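Local coordinates for protein sulfide-quinone reductase (Aquifex aeolicus, PDB 3HYW) that oxidises hydrogen sulfide with the help of a quinone, passing electrons through a bound FAD and building up polysulfur as product, at residues F39-T42 and P43-P46; P311-G314 and M315-E318; T383-E386 and K387-L390; P400-E403 and E404-E408. One frame throughout, in Å; residues are numbered along the deposited sequence.

Contact 1. Residues F39-T42 and P43-P46. With FAD (flavin-adenine dinucleotide), chain G.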
# COMPACT_ATOMS: atom_id res chain seq x y z
N PHE A 39 -2.69 -35.37 -24.38
CA PHE A 39 -2.56 -33.95 -24.11
C PHE A 39 -3.03 -33.69 -22.68
O PHE A 39 -4.14 -34.08 -22.32
CB PHE A 39 -3.38 -33.09 -25.09
CG PHE A 39 -3.58 -31.66 -24.62
CD1 PHE A 39 -2.63 -30.69 -24.91
CD2 PHE A 39 -4.70 -31.30 -23.88
CE1 PHE A 39 -2.79 -29.38 -24.47
CE2 PHE A 39 -4.87 -29.99 -23.42
CZ PHE A 39 -3.92 -29.03 -23.73
N GLY A 40 -2.20 -33.03 -21.88
CA GLY A 40 -2.59 -32.68 -20.51
C GLY A 40 -2.92 -31.21 -20.42
O GLY A 40 -2.12 -30.37 -20.82
N PHE A 41 -4.10 -30.87 -19.91
CA PHE A 41 -4.46 -29.47 -19.72
C PHE A 41 -3.77 -28.92 -18.47
O PHE A 41 -4.29 -28.99 -17.34
CB PHE A 41 -5.98 -29.26 -19.67
CG PHE A 41 -6.38 -27.80 -19.66
CD1 PHE A 41 -6.20 -27.01 -20.78
CD2 PHE A 41 -6.91 -27.22 -18.51
CE1 PHE A 41 -6.57 -25.67 -20.78
CE2 PHE A 41 -7.28 -25.88 -18.50
CZ PHE A 41 -7.10 -25.10 -19.63
N THR A 42 -2.58 -28.39 -18.70
CA THR A 42 -1.68 -27.92 -17.65
C THR A 42 -2.34 -26.96 -16.63
O THR A 42 -2.12 -27.10 -15.42
CB THR A 42 -0.38 -27.29 -18.25
OG1 THR A 42 0.08 -28.08 -19.36
CG2 THR A 42 0.70 -27.29 -17.22
N PRO A 43 -3.12 -25.96 -17.10
CA PRO A 43 -3.78 -25.06 -16.15
C PRO A 43 -4.74 -25.70 -15.12
O PRO A 43 -5.14 -25.02 -14.17
CB PRO A 43 -4.56 -24.10 -17.06
CG PRO A 43 -3.79 -24.09 -18.31
CD PRO A 43 -3.40 -25.54 -18.49
N ALA A 44 -5.10 -26.97 -15.31
CA ALA A 44 -5.93 -27.68 -14.33
C ALA A 44 -5.11 -28.59 -13.42
O ALA A 44 -5.66 -29.31 -12.60
CB ALA A 44 -7.06 -28.47 -15.03
N PHE A 45 -3.78 -28.56 -13.58
CA PHE A 45 -2.90 -29.38 -12.74
C PHE A 45 -2.92 -28.98 -11.25
O PHE A 45 -2.88 -29.87 -10.39
CB PHE A 45 -1.45 -29.41 -13.28
CG PHE A 45 -1.28 -30.20 -14.57
CD1 PHE A 45 -2.35 -30.87 -15.17
CD2 PHE A 45 -0.03 -30.29 -15.17
CE1 PHE A 45 -2.18 -31.58 -16.35
CE2 PHE A 45 0.16 -31.02 -16.34
CZ PHE A 45 -0.92 -31.66 -16.94
N PRO A 46 -2.98 -27.67 -10.93
CA PRO A 46 -3.17 -27.31 -9.52
C PRO A 46 -4.46 -27.88 -8.93
O PRO A 46 -4.49 -28.28 -7.76
CB PRO A 46 -3.21 -25.77 -9.53
CG PRO A 46 -2.46 -25.38 -10.79
CD PRO A 46 -2.82 -26.46 -11.78
PA FAD G . 3.56 -28.64 -22.43
O1A FAD G . 2.12 -28.24 -22.62
O2A FAD G . 4.03 -29.07 -21.07
O5B FAD G . 3.85 -29.79 -23.49
C5B FAD G . 5.13 -30.34 -23.75
C4B FAD G . 4.91 -31.68 -24.43
O4B FAD G . 6.14 -32.18 -24.95
C3B FAD G . 4.41 -32.73 -23.44
O3B FAD G . 3.40 -33.51 -24.08
C2B FAD G . 5.64 -33.57 -23.16
O2B FAD G . 5.30 -34.90 -22.78
C1B FAD G . 6.36 -33.52 -24.49
N9A FAD G . 7.82 -33.79 -24.44
C8A FAD G . 8.70 -33.38 -23.51
N7A FAD G . 9.94 -33.82 -23.85
C5A FAD G . 9.81 -34.53 -25.00
C6A FAD G . 10.71 -35.22 -25.81
N6A FAD G . 12.02 -35.27 -25.49
N1A FAD G . 10.26 -35.84 -26.93
C2A FAD G . 8.96 -35.80 -27.27
N3A FAD G . 8.07 -35.15 -26.50
C4A FAD G . 8.48 -34.50 -25.37
N1 FAD G . -0.60 -20.82 -18.45
C2 FAD G . -1.72 -20.06 -18.51
O2 FAD G . -1.88 -19.25 -19.45
N3 FAD G . -2.70 -20.15 -17.58
C4 FAD G . -2.57 -21.02 -16.55
O4 FAD G . -3.53 -21.13 -15.59
C4X FAD G . -1.43 -21.82 -16.47
N5 FAD G . -1.30 -22.68 -15.44
C5X FAD G . -0.20 -23.47 -15.34
C6 FAD G . -0.10 -24.36 -14.27
C7 FAD G . 1.02 -25.18 -14.14
C7M FAD G . 1.10 -26.13 -12.96
C8 FAD G . 2.05 -25.09 -15.09
C8M FAD G . 3.30 -25.94 -15.00
C9 FAD G . 1.94 -24.18 -16.15
C9A FAD G . 0.81 -23.36 -16.30
N10 FAD G . 0.68 -22.49 -17.34
C10 FAD G . -0.43 -21.71 -17.44
C1' FAD G . 1.78 -22.34 -18.32
C2' FAD G . 1.68 -22.95 -19.71
O2' FAD G . 0.43 -22.59 -20.32
C3' FAD G . 1.90 -24.46 -19.61
O3' FAD G . 3.19 -24.71 -19.02
C4' FAD G . 1.82 -25.12 -20.98
O4' FAD G . 1.61 -26.52 -20.78
C5' FAD G . 3.09 -24.88 -21.79
O5' FAD G . 2.94 -25.43 -23.09
P FAD G . 4.15 -26.19 -23.85
O1P FAD G . 3.62 -26.68 -25.16
O2P FAD G . 5.40 -25.33 -23.83
O3P FAD G . 4.51 -27.43 -22.89

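Contact 2. Residues P311-G314 and M315-E318. With FAD (flavin-adenine dinucleotide), chain G.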
# COMPACT_ATOMS: atom_id res chain seq x y z
N PRO A 311 7.63 -16.01 -17.61
CA PRO A 311 6.63 -17.03 -17.93
C PRO A 311 6.26 -17.03 -19.40
O PRO A 311 6.24 -15.98 -20.05
CB PRO A 311 5.41 -16.59 -17.11
CG PRO A 311 5.58 -15.13 -16.93
CD PRO A 311 7.06 -14.95 -16.75
N LYS A 312 5.97 -18.23 -19.91
CA LYS A 312 5.36 -18.39 -21.22
C LYS A 312 3.98 -18.96 -20.96
O LYS A 312 3.82 -20.15 -20.71
CB LYS A 312 6.18 -19.34 -22.11
CG LYS A 312 7.53 -18.79 -22.57
CD LYS A 312 8.63 -19.23 -21.64
CE LYS A 312 10.00 -18.99 -22.24
NZ LYS A 312 10.98 -19.97 -21.72
N THR A 313 2.99 -18.07 -20.96
CA THR A 313 1.62 -18.43 -20.62
C THR A 313 0.90 -19.01 -21.83
O THR A 313 1.40 -18.94 -22.96
CB THR A 313 0.82 -17.21 -20.11
OG1 THR A 313 0.40 -16.40 -21.21
CG2 THR A 313 1.65 -16.38 -19.16
N GLY A 314 -0.28 -19.58 -21.59
CA GLY A 314 -1.10 -20.20 -22.63
C GLY A 314 -1.37 -19.30 -23.82
O GLY A 314 -1.18 -19.71 -24.96
N MET A 315 -1.82 -18.08 -23.56
CA MET A 315 -2.10 -17.13 -24.63
C MET A 315 -0.86 -16.75 -25.45
O MET A 315 -0.93 -16.66 -26.68
CB MET A 315 -2.81 -15.88 -24.11
CG MET A 315 -2.91 -14.76 -25.13
SD MET A 315 -3.82 -13.34 -24.52
CE MET A 315 -5.44 -13.74 -25.11
N MET A 316 0.27 -16.53 -24.77
CA MET A 316 1.54 -16.24 -25.45
C MET A 316 1.93 -17.36 -26.42
O MET A 316 2.37 -17.10 -27.53
CB MET A 316 2.67 -16.07 -24.44
CG MET A 316 2.49 -14.88 -23.50
SD MET A 316 3.67 -14.92 -22.13
CE MET A 316 5.20 -14.61 -23.00
N ILE A 317 1.76 -18.59 -25.95
CA ILE A 317 2.13 -19.79 -26.69
C ILE A 317 1.21 -20.06 -27.88
O ILE A 317 1.67 -20.48 -28.94
CB ILE A 317 2.15 -21.02 -25.74
CG1 ILE A 317 3.26 -20.85 -24.71
CG2 ILE A 317 2.35 -22.33 -26.54
CD1 ILE A 317 3.21 -21.83 -23.59
N GLU A 318 -0.09 -19.82 -27.71
CA GLU A 318 -1.04 -19.90 -28.82
C GLU A 318 -0.68 -18.89 -29.91
O GLU A 318 -0.80 -19.20 -31.10
CB GLU A 318 -2.47 -19.62 -28.33
CG GLU A 318 -3.09 -20.74 -27.48
CD GLU A 318 -4.52 -20.43 -27.07
OE1 GLU A 318 -5.26 -19.81 -27.86
OE2 GLU A 318 -4.90 -20.79 -25.94
PA FAD G . 3.56 -28.64 -22.43
O1A FAD G . 2.12 -28.24 -22.62
O2A FAD G . 4.03 -29.07 -21.07
O5B FAD G . 3.85 -29.79 -23.49
C5B FAD G . 5.13 -30.34 -23.75
C4B FAD G . 4.91 -31.68 -24.43
O4B FAD G . 6.14 -32.18 -24.95
C3B FAD G . 4.41 -32.73 -23.44
O3B FAD G . 3.40 -33.51 -24.08
C2B FAD G . 5.64 -33.57 -23.16
O2B FAD G . 5.30 -34.90 -22.78
C1B FAD G . 6.36 -33.52 -24.49
N9A FAD G . 7.82 -33.79 -24.44
C8A FAD G . 8.70 -33.38 -23.51
N7A FAD G . 9.94 -33.82 -23.85
C5A FAD G . 9.81 -34.53 -25.00
C6A FAD G . 10.71 -35.22 -25.81
N6A FAD G . 12.02 -35.27 -25.49
N1A FAD G . 10.26 -35.84 -26.93
C2A FAD G . 8.96 -35.80 -27.27
N3A FAD G . 8.07 -35.15 -26.50
C4A FAD G . 8.48 -34.50 -25.37
N1 FAD G . -0.60 -20.82 -18.45
C2 FAD G . -1.72 -20.06 -18.51
O2 FAD G . -1.88 -19.25 -19.45
N3 FAD G . -2.70 -20.15 -17.58
C4 FAD G . -2.57 -21.02 -16.55
O4 FAD G . -3.53 -21.13 -15.59
C4X FAD G . -1.43 -21.82 -16.47
N5 FAD G . -1.30 -22.68 -15.44
C5X FAD G . -0.20 -23.47 -15.34
C6 FAD G . -0.10 -24.36 -14.27
C7 FAD G . 1.02 -25.18 -14.14
C7M FAD G . 1.10 -26.13 -12.96
C8 FAD G . 2.05 -25.09 -15.09
C8M FAD G . 3.30 -25.94 -15.00
C9 FAD G . 1.94 -24.18 -16.15
C9A FAD G . 0.81 -23.36 -16.30
N10 FAD G . 0.68 -22.49 -17.34
C10 FAD G . -0.43 -21.71 -17.44
C1' FAD G . 1.78 -22.34 -18.32
C2' FAD G . 1.68 -22.95 -19.71
O2' FAD G . 0.43 -22.59 -20.32
C3' FAD G . 1.90 -24.46 -19.61
O3' FAD G . 3.19 -24.71 -19.02
C4' FAD G . 1.82 -25.12 -20.98
O4' FAD G . 1.61 -26.52 -20.78
C5' FAD G . 3.09 -24.88 -21.79
O5' FAD G . 2.94 -25.43 -23.09
P FAD G . 4.15 -26.19 -23.85
O1P FAD G . 3.62 -26.68 -25.16
O2P FAD G . 5.40 -25.33 -23.83
O3P FAD G . 4.51 -27.43 -22.89
O HOH W 1 -2.46 -16.89 -20.78

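Contact 3. Residues T383-E386 and K387-L390. With DCQ (2-decyl-5,6-dimethoxy-3-methylcyclohexa-2,5-diene-1,4-dione), chain H.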
# COMPACT_ATOMS: atom_id res chain seq x y z
N THR A 383 -12.88 -22.12 -15.12
CA THR A 383 -13.52 -23.42 -15.34
C THR A 383 -14.09 -23.53 -16.76
O THR A 383 -13.89 -24.55 -17.43
CB THR A 383 -14.63 -23.68 -14.29
OG1 THR A 383 -14.06 -23.58 -12.97
CG2 THR A 383 -15.24 -25.07 -14.46
N ALA A 384 -14.77 -22.47 -17.20
CA ALA A 384 -15.33 -22.43 -18.55
C ALA A 384 -14.24 -22.55 -19.62
O ALA A 384 -14.40 -23.32 -20.57
CB ALA A 384 -16.17 -21.17 -18.75
N PHE A 385 -13.14 -21.83 -19.44
CA PHE A 385 -12.03 -21.90 -20.38
C PHE A 385 -11.40 -23.30 -20.49
O PHE A 385 -11.03 -23.74 -21.58
CB PHE A 385 -10.94 -20.86 -20.08
CG PHE A 385 -9.84 -20.86 -21.09
CD1 PHE A 385 -10.05 -20.35 -22.37
CD2 PHE A 385 -8.60 -21.43 -20.80
CE1 PHE A 385 -9.05 -20.38 -23.32
CE2 PHE A 385 -7.59 -21.46 -21.75
CZ PHE A 385 -7.82 -20.94 -23.01
N GLU A 386 -11.28 -23.97 -19.35
CA GLU A 386 -10.82 -25.36 -19.28
C GLU A 386 -11.66 -26.26 -20.20
O GLU A 386 -11.12 -26.95 -21.06
CB GLU A 386 -10.88 -25.84 -17.83
CG GLU A 386 -10.46 -27.28 -17.62
CD GLU A 386 -10.69 -27.73 -16.19
OE1 GLU A 386 -10.31 -26.97 -15.26
OE2 GLU A 386 -11.25 -28.82 -16.00
N LYS A 387 -12.99 -26.20 -20.05
CA LYS A 387 -13.90 -26.99 -20.89
C LYS A 387 -13.74 -26.64 -22.37
O LYS A 387 -13.68 -27.52 -23.23
CB LYS A 387 -15.36 -26.80 -20.44
CG LYS A 387 -15.61 -27.10 -18.95
CD LYS A 387 -15.29 -28.56 -18.63
CE LYS A 387 -15.36 -28.85 -17.14
NZ LYS A 387 -15.03 -30.29 -16.88
N TYR A 388 -13.65 -25.34 -22.64
CA TYR A 388 -13.48 -24.81 -24.00
C TYR A 388 -12.17 -25.26 -24.66
O TYR A 388 -12.19 -25.69 -25.81
CB TYR A 388 -13.61 -23.28 -24.01
CG TYR A 388 -13.28 -22.61 -25.34
CD1 TYR A 388 -14.05 -22.86 -26.47
CD2 TYR A 388 -12.20 -21.73 -25.44
CE1 TYR A 388 -13.75 -22.24 -27.69
CE2 TYR A 388 -11.90 -21.10 -26.66
CZ TYR A 388 -12.67 -21.37 -27.78
OH TYR A 388 -12.39 -20.76 -28.99
N PHE A 389 -11.05 -25.16 -23.96
CA PHE A 389 -9.78 -25.56 -24.55
C PHE A 389 -9.72 -27.06 -24.85
O PHE A 389 -9.26 -27.46 -25.92
CB PHE A 389 -8.57 -25.14 -23.70
CG PHE A 389 -7.28 -25.10 -24.48
CD1 PHE A 389 -6.45 -26.21 -24.56
CD2 PHE A 389 -6.93 -23.95 -25.19
CE1 PHE A 389 -5.27 -26.18 -25.30
CE2 PHE A 389 -5.76 -23.91 -25.94
CZ PHE A 389 -4.93 -25.02 -26.00
N LEU A 390 -10.18 -27.88 -23.90
CA LEU A 390 -10.21 -29.34 -24.11
C LEU A 390 -11.07 -29.70 -25.30
O LEU A 390 -10.73 -30.60 -26.08
CB LEU A 390 -10.71 -30.08 -22.87
CG LEU A 390 -9.76 -30.66 -21.80
CD1 LEU A 390 -8.32 -30.89 -22.25
CD2 LEU A 390 -9.82 -29.89 -20.49
O2 DCQ H . -4.63 -18.74 -23.39
C2 DCQ H . -5.70 -18.13 -22.81
C3 DCQ H . -5.82 -18.14 -21.43
O3 DCQ H . -4.86 -18.75 -20.66
C3M DCQ H . -4.90 -20.14 -20.32
C4 DCQ H . -6.91 -17.53 -20.83
O4 DCQ H . -7.03 -17.53 -19.46
C4M DCQ H . -7.96 -18.39 -18.80
C5 DCQ H . -7.87 -16.90 -21.62
O5 DCQ H . -8.94 -16.30 -21.02
C1 DCQ H . -6.66 -17.51 -23.60
C1M DCQ H . -6.50 -17.52 -25.11
C6 DCQ H . -7.76 -16.89 -23.00
C7 DCQ H . -8.82 -16.20 -23.85
C8 DCQ H . -10.11 -17.02 -23.91
C9 DCQ H . -10.72 -16.96 -25.30
C10 DCQ H . -12.12 -16.35 -25.27
C11 DCQ H . -13.18 -17.40 -25.59
C12 DCQ H . -14.16 -16.89 -26.65
C13 DCQ H . -15.50 -16.52 -26.01
C14 DCQ H . -16.60 -16.42 -27.06
C15 DCQ H . -17.89 -15.85 -26.48
C16 DCQ H . -19.09 -16.30 -27.28
O HOH W 2 -12.32 -30.61 -17.45

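Contact 4. Residues P400-E403 and E404-E408. With DCQ (2-decyl-5,6-dimethoxy-3-methylcyclohexa-2,5-diene-1,4-dione), chain H.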
# COMPACT_ATOMS: atom_id res chain seq x y z
N PRO A 400 -10.07 -21.04 -33.53
CA PRO A 400 -11.29 -20.74 -34.29
C PRO A 400 -11.39 -19.24 -34.57
O PRO A 400 -11.09 -18.44 -33.68
CB PRO A 400 -12.42 -21.15 -33.34
CG PRO A 400 -11.81 -21.96 -32.28
CD PRO A 400 -10.37 -21.58 -32.19
N SER A 401 -11.80 -18.87 -35.78
CA SER A 401 -11.85 -17.47 -36.20
C SER A 401 -12.60 -16.54 -35.23
O SER A 401 -12.18 -15.40 -35.03
CB SER A 401 -12.44 -17.33 -37.61
OG SER A 401 -13.85 -17.45 -37.58
N PHE A 402 -13.68 -17.05 -34.62
CA PHE A 402 -14.50 -16.26 -33.68
C PHE A 402 -13.74 -15.85 -32.42
O PHE A 402 -14.00 -14.79 -31.86
CB PHE A 402 -15.81 -16.97 -33.31
CG PHE A 402 -15.66 -18.00 -32.21
CD1 PHE A 402 -15.45 -19.34 -32.52
CD2 PHE A 402 -15.76 -17.63 -30.87
CE1 PHE A 402 -15.29 -20.29 -31.50
CE2 PHE A 402 -15.60 -18.57 -29.86
CZ PHE A 402 -15.37 -19.91 -30.17
N GLU A 403 -12.83 -16.71 -31.96
CA GLU A 403 -12.08 -16.44 -30.74
C GLU A 403 -11.22 -15.19 -30.90
O GLU A 403 -11.21 -14.34 -30.02
CB GLU A 403 -11.23 -17.64 -30.33
CG GLU A 403 -10.43 -17.41 -29.05
CD GLU A 403 -9.68 -18.65 -28.57
OE1 GLU A 403 -9.98 -19.77 -29.04
OE2 GLU A 403 -8.79 -18.49 -27.72
N GLU A 404 -10.50 -15.11 -32.02
CA GLU A 404 -9.72 -13.90 -32.35
C GLU A 404 -10.62 -12.66 -32.41
O GLU A 404 -10.26 -11.61 -31.89
CB GLU A 404 -8.98 -14.08 -33.69
CG GLU A 404 -8.02 -12.92 -34.00
CD GLU A 404 -7.31 -13.06 -35.33
OE1 GLU A 404 -7.09 -14.21 -35.79
OE2 GLU A 404 -6.97 -12.01 -35.93
N LYS A 405 -11.79 -12.78 -33.04
CA LYS A 405 -12.73 -11.67 -33.10
C LYS A 405 -13.19 -11.23 -31.70
O LYS A 405 -13.18 -10.04 -31.39
CB LYS A 405 -13.91 -11.97 -34.04
CG LYS A 405 -13.49 -12.10 -35.50
CD LYS A 405 -14.64 -12.26 -36.48
CE LYS A 405 -14.12 -12.61 -37.88
NZ LYS A 405 -15.20 -12.69 -38.90
N VAL A 406 -13.55 -12.20 -30.86
CA VAL A 406 -14.04 -11.94 -29.50
C VAL A 406 -12.96 -11.29 -28.62
O VAL A 406 -13.25 -10.36 -27.86
CB VAL A 406 -14.61 -13.23 -28.85
CG1 VAL A 406 -14.87 -13.03 -27.37
CG2 VAL A 406 -15.90 -13.65 -29.56
N LEU A 407 -11.73 -11.79 -28.73
CA LEU A 407 -10.58 -11.20 -28.03
C LEU A 407 -10.32 -9.77 -28.48
O LEU A 407 -9.93 -8.92 -27.67
CB LEU A 407 -9.33 -12.07 -28.24
CG LEU A 407 -8.81 -13.01 -27.14
CD1 LEU A 407 -9.82 -13.34 -26.05
CD2 LEU A 407 -8.23 -14.28 -27.76
N GLU A 408 -10.52 -9.51 -29.77
CA GLU A 408 -10.39 -8.17 -30.34
C GLU A 408 -11.46 -7.25 -29.73
O GLU A 408 -11.15 -6.13 -29.30
CB GLU A 408 -10.50 -8.22 -31.87
CG GLU A 408 -10.09 -6.96 -32.62
CD GLU A 408 -10.40 -7.03 -34.13
OE1 GLU A 408 -10.12 -8.08 -34.76
OE2 GLU A 408 -10.92 -6.03 -34.68
O2 DCQ H . -4.63 -18.74 -23.39
C2 DCQ H . -5.70 -18.13 -22.81
C3 DCQ H . -5.82 -18.14 -21.43
O3 DCQ H . -4.86 -18.75 -20.66
C3M DCQ H . -4.90 -20.14 -20.32
C4 DCQ H . -6.91 -17.53 -20.83
O4 DCQ H . -7.03 -17.53 -19.46
C4M DCQ H . -7.96 -18.39 -18.80
C5 DCQ H . -7.87 -16.90 -21.62
O5 DCQ H . -8.94 -16.30 -21.02
C1 DCQ H . -6.66 -17.51 -23.60
C1M DCQ H . -6.50 -17.52 -25.11
C6 DCQ H . -7.76 -16.89 -23.00
C7 DCQ H . -8.82 -16.20 -23.85
C8 DCQ H . -10.11 -17.02 -23.91
C9 DCQ H . -10.72 -16.96 -25.30
C10 DCQ H . -12.12 -16.35 -25.27
C11 DCQ H . -13.18 -17.40 -25.59
C12 DCQ H . -14.16 -16.89 -26.65
C13 DCQ H . -15.50 -16.52 -26.01
C14 DCQ H . -16.60 -16.42 -27.06
C15 DCQ H . -17.89 -15.85 -26.48
C16 DCQ H . -19.09 -16.30 -27.28

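Contact 1. Residues F39-T42 and P43-P46
Phe41 and Pro43, and Phe45 and Thr42, make two CH-pi contacts round a single turn. Pro43 CD stands 3.6 Å from the centroid of the Phe41 ring, straight over one face, while Ala44 CB sits in plane at that ring's edge. The second ring, Phe45, folds back over the backbone, and Thr42 CA lies 3.6 Å from its centroid, again almost on the normal. With CG beside its own backbone N (chi1 -70°), Phe45 can also bring CD2 to within 3.7 Å of Thr42 CG2.

Backbone bonds close the turn. Ala44 N donates to Phe41 O at 3.0 Å and Phe45 N to Thr42 O at 2.9 Å, as the chain passes through a 3-10 segment into helix 45-50. Phe41 itself centres an inverse gamma turn.

Toward the cofactor, Thr42 OG1 hydrogen-bonds FAD O4' at 2.6 Å, its CG2 packs 3.3 Å from FAD C8 on the isoalloxazine, and Pro43 CB approaches FAD O4 at 3.5 Å. Thr42 thus serves FAD twice, with a polar grip on the ribityl chain and an apolar touch on the flavin, while the Phe41 and Phe45 rings each lie face-on to a C-H of the same turn.

Contact 2. Residues P311-G314 and M315-E318
The N terminus of helix 314-332 is aimed at the pyrimidine end of the flavin, and here Thr313, the N-cap residue, meets Met316 while Gly314 binds the cofactor. Gly314 N donates to FAD O2 at 2.7 Å. Water 1 donates to the same oxygen, accepts from Met315 N at 3.1 Å and is hydrogen-bonded to Thr313 OG1, so O2 is gripped both directly and through solvent. Together with the helix dipole, these bonds would probably stabilise negative charge on the reduced flavin near O2.

The Met316 side chain crosses that of Thr313 at about a right angle. Its CG lies 3.5 Å from Thr313 OG1, and its sulfur accepts a weak but straight bond from Thr313 N, 3.4 Å from SD. A bend at the last torsion (chi3 68°) carries CE to 3.4 Å from Pro311 O, a buried oxygen without a polar partner. An alanine in place of Met316 would be likely to leave Thr313 N without its sulfur acceptor and open a gap beside Pro311 and Thr313. Ile317 also reaches back to the loop, CD1 lying 3.4 Å from Lys312 O and 3.5 Å from FAD C5'.

Lys312 NZ is held by the carbonyls of Val294 and Thr296. From helix 314-332, Met315 leans on Leu407 of helix 401-411, and Glu318 packs against Phe385 and Phe389 of helix 376-395.

Contact 3. Residues T383-E386 and K387-L390
Phe385 packs against Phe389 on the buried side of helix 376-395, with Tyr388 at the margin, and it also forms a wall of the quinone pocket. One face lies over the head group of the decylubiquinone, and CE2 comes to 3.3 Å from DCQ C3M. Phe389 CB sits beyond the opposite face, offset toward the rim. The Phe385 and Phe389 rings meet obliquely, their planes at 45° and CZ of Phe385 3.8 Å from CD2 of Phe389. Tyr388 instead receives Phe385 CD1 in plane at its ring edge, 4.0 Å from Tyr388 CD2. Phe385 reaches the quinone because its CG is anti to the backbone N (chi1 -177°). Replacing Phe385 by alanine would probably strip the quinone ring of this aromatic face and leave Phe389 and Tyr388 bordering a gap. Glu386 and Leu390 lie side by side, Glu386 CG 3.9 Å from Leu390 CD2.

Looser packing is found at exposed Lys387, which runs beside the buried Glu386; OE2 of Glu386 stays 4.2 Å from NZ of Lys387, beyond a salt bridge. Water 2 joins them, donating to Glu386 OE2 and accepting from Lys387 NZ at 2.8 Å. The stronger partner of Glu386 is Arg53, which pairs with OE1.

Helix 376-395 is flanked by helix 314-332 and by helix 401-411, while Glu386 packs on Phe41 and Ala44, just ahead of helix 45-50.

Contact 4. Residues P400-E403 and E404-E408
Helical i to i+4 backbone bonds join Phe402 to Val406 and Glu403 to Leu407, with Val406 N 2.8 Å from Phe402 O and Leu407 N 2.9 Å from Glu403 O, in the first turns of helix 401-411; the bond from Lys405 N to Ser401 O is weak.

On the quinone side, Phe402 and Val406 lie side by side and point the same way, Phe402 CD2 being 4.2 Å from Val406 CG2. Phe402 CG stands between its backbone N and carbonyl carbon (chi1 82°), which places the ring beside the decyl tail, edge on: DCQ C14 lies in its plane, 3.7 Å from CE2. Val406 touches the same part of the tail, with CG2 3.8 Å from C14. Nearer the head group, Leu407 CD1 packs 3.7 Å from DCQ C7, and its CD2 rests against Glu403 CG.

Glu403 is the polar member of this wall. Its OE2 lies 3.5 Å from DCQ C9, while OE1 is taken by Tyr388 OH in a hydrogen bond and by Lys392 in a salt bridge. These two partners hold OE1 and so fix the rotation of the group. The helix therefore offers the quinone tail an apolar pocket wall with the held acid group of Glu403 set into it.

From the N terminus, the chain leaves strand 38-40 through contact 1, the turn into helix 45-50. Long after it, contact 2 starts helix 314-332, contact 3 lies within helix 376-395 and contact 4 opens helix 401-411, the next helix along. Each contact closes only a turn of its own, and the four follow in series, neither nesting nor crossing. Space brings them together: Phe39 and Phe41 of contact 1 pack on Phe389 of contact 3, and Glu318 of contact 2 approaches Glu403 of contact 4. Contact 1 touches FAD, contacts 3 and 4 the quinone, and contact 2 both, tying the nucleotide-binding part of the fold to the two late helices.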